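PDB 3SFT: protein-glutamate methylesterase/protein-glutamine glutaminase from Thermotoga maritima, which probably removes methyl groups from methylglutamate residues of chemoreceptors and deamidates specific receptor glutamines through this C-terminal catalytic domain, as part of chemotaxis signalling. Local coordinates for residues V5-G18 and I122-M135. Numbering follows the deposited sequence.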
loop_
_atom_site.group_PDB
_atom_site.type_symbol
_atom_site.label_atom_id
_atom_site.label_comp_id
_atom_site.label_asym_id
_atom_site.label_seq_id
_atom_site.Cartn_x
_atom_site.Cartn_y
_atom_site.Cartn_z
ATOM N N VAL A 5 -10.914 0.048 16.762
ATOM C CA VAL A 5 -10.739 0.518 15.351
ATOM C C VAL A 5 -11.793 -0.121 14.454
ATOM O O VAL A 5 -12.065 -1.318 14.562
ATOM C CB VAL A 5 -9.335 0.162 14.806
ATOM C CG1 VAL A 5 -9.172 0.677 13.379
ATOM C CG2 VAL A 5 -8.257 0.738 15.712
ATOM N N SER A 6 -12.386 0.685 13.577
ATOM C CA SER A 6 -13.412 0.203 12.658
ATOM C C SER A 6 -12.971 0.285 11.194
ATOM O O SER A 6 -12.006 0.977 10.857
ATOM C CB SER A 6 -14.708 1.001 12.843
ATOM O OG SER A 6 -14.533 2.365 12.489
ATOM N N GLY A 7 -13.698 -0.423 10.335
ATOM C CA GLY A 7 -13.402 -0.420 8.915
ATOM C C GLY A 7 -12.156 -1.170 8.481
ATOM O O GLY A 7 -11.432 -1.760 9.289
ATOM N N LYS A 8 -11.905 -1.124 7.181
ATOM C CA LYS A 8 -10.761 -1.789 6.585
ATOM C C LYS A 8 -9.664 -0.797 6.224
ATOM O O LYS A 8 -9.797 0.407 6.450
ATOM C CB LYS A 8 -11.211 -2.544 5.334
ATOM C CG LYS A 8 -12.366 -3.494 5.596
ATOM C CD LYS A 8 -12.650 -4.392 4.414
ATOM C CE LYS A 8 -13.779 -5.359 4.744
ATOM N NZ LYS A 8 -13.976 -6.384 3.681
ATOM N N ILE A 9 -8.563 -1.323 5.697
ATOM C CA ILE A 9 -7.438 -0.507 5.262
ATOM C C ILE A 9 -6.791 -1.164 4.046
ATOM O O ILE A 9 -6.787 -2.389 3.909
ATOM C CB ILE A 9 -6.375 -0.326 6.377
ATOM C CG1 ILE A 9 -5.399 0.790 5.988
ATOM C CG2 ILE A 9 -5.633 -1.640 6.640
ATOM C CD1 ILE A 9 -4.338 1.064 7.027
ATOM N N VAL A 10 -6.301 -0.336 3.136
ATOM C CA VAL A 10 -5.638 -0.828 1.945
ATOM C C VAL A 10 -4.192 -0.345 1.983
ATOM O O VAL A 10 -3.927 0.844 2.120
ATOM C CB VAL A 10 -6.326 -0.317 0.660
ATOM C CG1 VAL A 10 -5.616 -0.874 -0.573
ATOM C CG2 VAL A 10 -7.797 -0.719 0.653
ATOM N N VAL A 11 -3.262 -1.288 1.943
ATOM C CA VAL A 11 -1.848 -0.964 1.952
ATOM C C VAL A 11 -1.293 -1.459 0.622
ATOM O O VAL A 11 -1.400 -2.643 0.296
ATOM C CB VAL A 11 -1.118 -1.645 3.128
ATOM C CG1 VAL A 11 0.368 -1.318 3.086
ATOM C CG2 VAL A 11 -1.723 -1.196 4.456
ATOM N N ILE A 12 -0.749 -0.527 -0.152
ATOM C CA ILE A 12 -0.195 -0.816 -1.467
ATOM C C ILE A 12 1.316 -0.682 -1.470
ATOM O O ILE A 12 1.860 0.296 -0.950
ATOM C CB ILE A 12 -0.740 0.169 -2.529
ATOM C CG1 ILE A 12 -2.272 0.205 -2.488
ATOM C CG2 ILE A 12 -0.229 -0.220 -3.911
ATOM C CD1 ILE A 12 -2.912 1.041 -3.593
ATOM N N GLY A 13 1.978 -1.667 -2.069
ATOM C CA GLY A 13 3.426 -1.663 -2.171
ATOM C C GLY A 13 3.799 -1.669 -3.640
ATOM O O GLY A 13 3.260 -2.455 -4.418
ATOM N N SER A 14 4.727 -0.801 -4.023
ATOM C CA SER A 14 5.141 -0.698 -5.415
ATOM C C SER A 14 6.572 -0.199 -5.570
ATOM O O SER A 14 7.122 0.443 -4.673
ATOM C CB SER A 14 4.196 0.247 -6.158
ATOM O OG SER A 14 4.078 1.484 -5.468
ATOM N N SER A 15 7.160 -0.481 -6.729
ATOM C CA SER A 15 8.509 -0.045 -7.022
ATOM C C SER A 15 8.630 0.377 -8.491
ATOM O O SER A 15 8.037 1.372 -8.892
ATOM C CB SER A 15 9.519 -1.139 -6.671
ATOM O OG SER A 15 10.828 -0.603 -6.629
ATOM N N THR A 16 9.391 -0.375 -9.288
ATOM C CA THR A 16 9.591 -0.063 -10.702
ATOM C C THR A 16 8.258 -0.014 -11.452
ATOM O O THR A 16 7.487 -0.972 -11.433
ATOM C CB THR A 16 10.523 -1.095 -11.365
ATOM O OG1 THR A 16 11.704 -1.248 -10.568
ATOM C CG2 THR A 16 10.924 -0.636 -12.752
ATOM N N GLY A 17 7.989 1.116 -12.099
ATOM C CA GLY A 17 6.736 1.274 -12.823
ATOM C C GLY A 17 5.550 1.507 -11.895
ATOM O O GLY A 17 4.397 1.557 -12.348
ATOM N N GLY A 18 5.834 1.679 -10.603
ATOM C CA GLY A 18 4.787 1.907 -9.617
ATOM C C GLY A 18 3.804 3.005 -9.987
ATOM O O GLY A 18 2.599 2.757 -10.035
ATOM N N ILE A 122 -3.021 -4.538 13.478
ATOM C CA ILE A 122 -4.101 -3.662 13.925
ATOM C C ILE A 122 -5.447 -4.009 13.298
ATOM O O ILE A 122 -6.434 -4.206 14.006
ATOM C CB ILE A 122 -3.798 -2.177 13.601
ATOM C CG1 ILE A 122 -2.548 -1.708 14.348
ATOM C CG2 ILE A 122 -4.989 -1.301 13.963
ATOM C CD1 ILE A 122 -2.144 -0.285 14.015
ATOM N N TYR A 123 -5.483 -4.056 11.969
ATOM C CA TYR A 123 -6.711 -4.344 11.238
ATOM C C TYR A 123 -7.052 -5.826 11.065
ATOM O O TYR A 123 -8.195 -6.169 10.767
ATOM C CB TYR A 123 -6.684 -3.642 9.880
ATOM C CG TYR A 123 -6.734 -2.130 9.975
ATOM C CD1 TYR A 123 -7.938 -1.442 9.825
ATOM C CD2 TYR A 123 -5.578 -1.389 10.213
ATOM C CE1 TYR A 123 -7.989 -0.047 9.910
ATOM C CE2 TYR A 123 -5.617 -0.000 10.298
ATOM C CZ TYR A 123 -6.822 0.662 10.146
ATOM O OH TYR A 123 -6.856 2.033 10.231
ATOM N N LYS A 124 -6.062 -6.692 11.238
ATOM C CA LYS A 124 -6.251 -8.138 11.103
ATOM C C LYS A 124 -7.010 -8.578 9.844
ATOM O O LYS A 124 -6.602 -8.241 8.734
ATOM C CB LYS A 124 -6.884 -8.714 12.377
ATOM C CG LYS A 124 -5.975 -8.604 13.596
ATOM C CD LYS A 124 -6.556 -9.327 14.800
ATOM C CE LYS A 124 -5.603 -9.286 15.992
ATOM N NZ LYS A 124 -5.445 -7.905 16.527
ATOM N N SER A 125 -8.122 -9.295 10.007
ATOM C CA SER A 125 -8.893 -9.773 8.854
ATOM C C SER A 125 -9.427 -8.658 7.953
ATOM O O SER A 125 -9.803 -8.910 6.811
ATOM C CB SER A 125 -10.040 -10.693 9.293
ATOM O OG SER A 125 -11.099 -9.966 9.893
ATOM N N LYS A 126 -9.439 -7.427 8.459
ATOM C CA LYS A 126 -9.920 -6.285 7.683
ATOM C C LYS A 126 -8.794 -5.600 6.890
ATOM O O LYS A 126 -8.981 -4.511 6.340
ATOM C CB LYS A 126 -10.620 -5.272 8.604
ATOM C CG LYS A 126 -11.846 -5.824 9.333
ATOM C CD LYS A 126 -12.833 -6.466 8.361
ATOM C CE LYS A 126 -14.032 -7.064 9.089
ATOM N NZ LYS A 126 -14.883 -6.018 9.739
ATOM N N THR A 127 -7.627 -6.240 6.844
ATOM C CA THR A 127 -6.476 -5.704 6.120
ATOM C C THR A 127 -6.495 -6.176 4.671
ATOM O O THR A 127 -6.744 -7.348 4.391
ATOM C CB THR A 127 -5.135 -6.166 6.744
ATOM O OG1 THR A 127 -5.152 -5.920 8.153
ATOM C CG2 THR A 127 -3.954 -5.411 6.120
ATOM N N ILE A 128 -6.255 -5.248 3.754
ATOM C CA ILE A 128 -6.201 -5.561 2.334
ATOM C C ILE A 128 -4.832 -5.110 1.826
ATOM O O ILE A 128 -4.476 -3.941 1.973
ATOM C CB ILE A 128 -7.303 -4.822 1.537
ATOM C CG1 ILE A 128 -8.693 -5.305 1.961
ATOM C CG2 ILE A 128 -7.115 -5.058 0.040
ATOM C CD1 ILE A 128 -9.848 -4.574 1.251
ATOM N N ALA A 129 -4.053 -6.045 1.285
ATOM C CA ALA A 129 -2.726 -5.734 0.752
ATOM C C ALA A 129 -2.742 -5.798 -0.769
ATOM O O ALA A 129 -3.367 -6.682 -1.353
ATOM C CB ALA A 129 -1.680 -6.706 1.301
ATOM N N VAL A 130 -2.062 -4.847 -1.402
ATOM C CA VAL A 130 -1.976 -4.790 -2.856
ATOM C C VAL A 130 -0.504 -4.660 -3.231
ATOM O O VAL A 130 0.133 -3.656 -2.930
ATOM C CB VAL A 130 -2.755 -3.573 -3.435
ATOM C CG1 VAL A 130 -2.730 -3.616 -4.956
ATOM C CG2 VAL A 130 -4.194 -3.578 -2.943
ATOM N N ILE A 131 0.040 -5.689 -3.870
ATOM C CA ILE A 131 1.441 -5.670 -4.261
ATOM C C ILE A 131 1.540 -5.475 -5.761
ATOM O O ILE A 131 1.169 -6.345 -6.550
ATOM C CB ILE A 131 2.157 -6.963 -3.821
ATOM C CG1 ILE A 131 1.951 -7.177 -2.319
ATOM C CG2 ILE A 131 3.639 -6.899 -4.160
ATOM C CD1 ILE A 131 2.405 -6.009 -1.462
ATOM N N LEU A 132 2.045 -4.310 -6.140
ATOM C CA LEU A 132 2.184 -3.931 -7.537
ATOM C C LEU A 132 3.564 -4.195 -8.119
ATOM O O LEU A 132 4.476 -4.659 -7.428
ATOM C CB LEU A 132 1.858 -2.440 -7.693
ATOM C CG LEU A 132 0.517 -1.979 -7.115
ATOM C CD1 LEU A 132 0.323 -0.487 -7.392
ATOM C CD2 LEU A 132 -0.614 -2.792 -7.733
ATOM N N THR A 133 3.678 -3.861 -9.402
ATOM C CA THR A 133 4.882 -3.963 -10.216
ATOM C C THR A 133 6.117 -3.497 -9.459
ATOM O O THR A 133 6.041 -2.562 -8.657
ATOM C CB THR A 133 4.719 -3.070 -11.481
ATOM O OG1 THR A 133 5.942 -3.029 -12.222
ATOM C CG2 THR A 133 4.320 -1.649 -11.083
ATOM N N GLY A 134 7.250 -4.146 -9.723
ATOM C CA GLY A 134 8.491 -3.779 -9.063
ATOM C C GLY A 134 9.495 -4.908 -8.939
ATOM O O GLY A 134 9.146 -6.084 -9.053
ATOM N N MET A 135 10.755 -4.544 -8.721
ATOM C CA MET A 135 11.824 -5.521 -8.554
ATOM C C MET A 135 11.909 -5.948 -7.101
ATOM O O MET A 135 11.510 -5.210 -6.204
ATOM C CB MET A 135 13.181 -4.930 -8.936
ATOM C CG MET A 135 13.493 -4.891 -10.406
ATOM S SD MET A 135 15.182 -4.323 -10.754
ATOM C CE MET A 135 15.168 -4.706 -12.433
HETATM O O HOH W 1 12.401 -2.472 -5.659
#
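Ile9 meets Tyr123, at the end of helix 112-123, where two adjacent parallel strands, 9-14 and 127-131, begin in the central sheet of the modified doubly wound fold of the CheB methylesterase domain. The strand axes approach to 4.7 Å, and a ladder from Ile9 N to Lys126 O through Leu132 N to Gly13 O fixes the register. Ile9 CG2 sits over one face of the Tyr123 ring, 3.7 Å from its centroid and 20° off the normal, which meets the criterion for a CH-pi contact. Ile9 CG1 is anti to the backbone N (chi1 -167°) and the chain is extended beyond it, which carries CD1 to Tyr123 CE2, while Gly7 O lies in the ring plane at its edge. Val10, Ile12, Ile128 and Val130 occupy the other sheet face; Ile12 CG1 runs alongside Val130, 3.9 Å from its CB, and Ile12 CG2 meets Leu132 CD1 at 3.5 Å. Helix 185-192 packs on Ile128 and Val130. Beyond the strands the two segments stay joined: Ser15 N donates to Thr133 O, and the predicted active-site Ser15 has its side chain beside His42, also predicted to be catalytic. Thr133 OG1, anti to its own N (chi1 173°), donates to Thr16 O at 2.7 Å. One water bridges Ser15 OG, at 2.6 Å, and Met135 O, to which it donates.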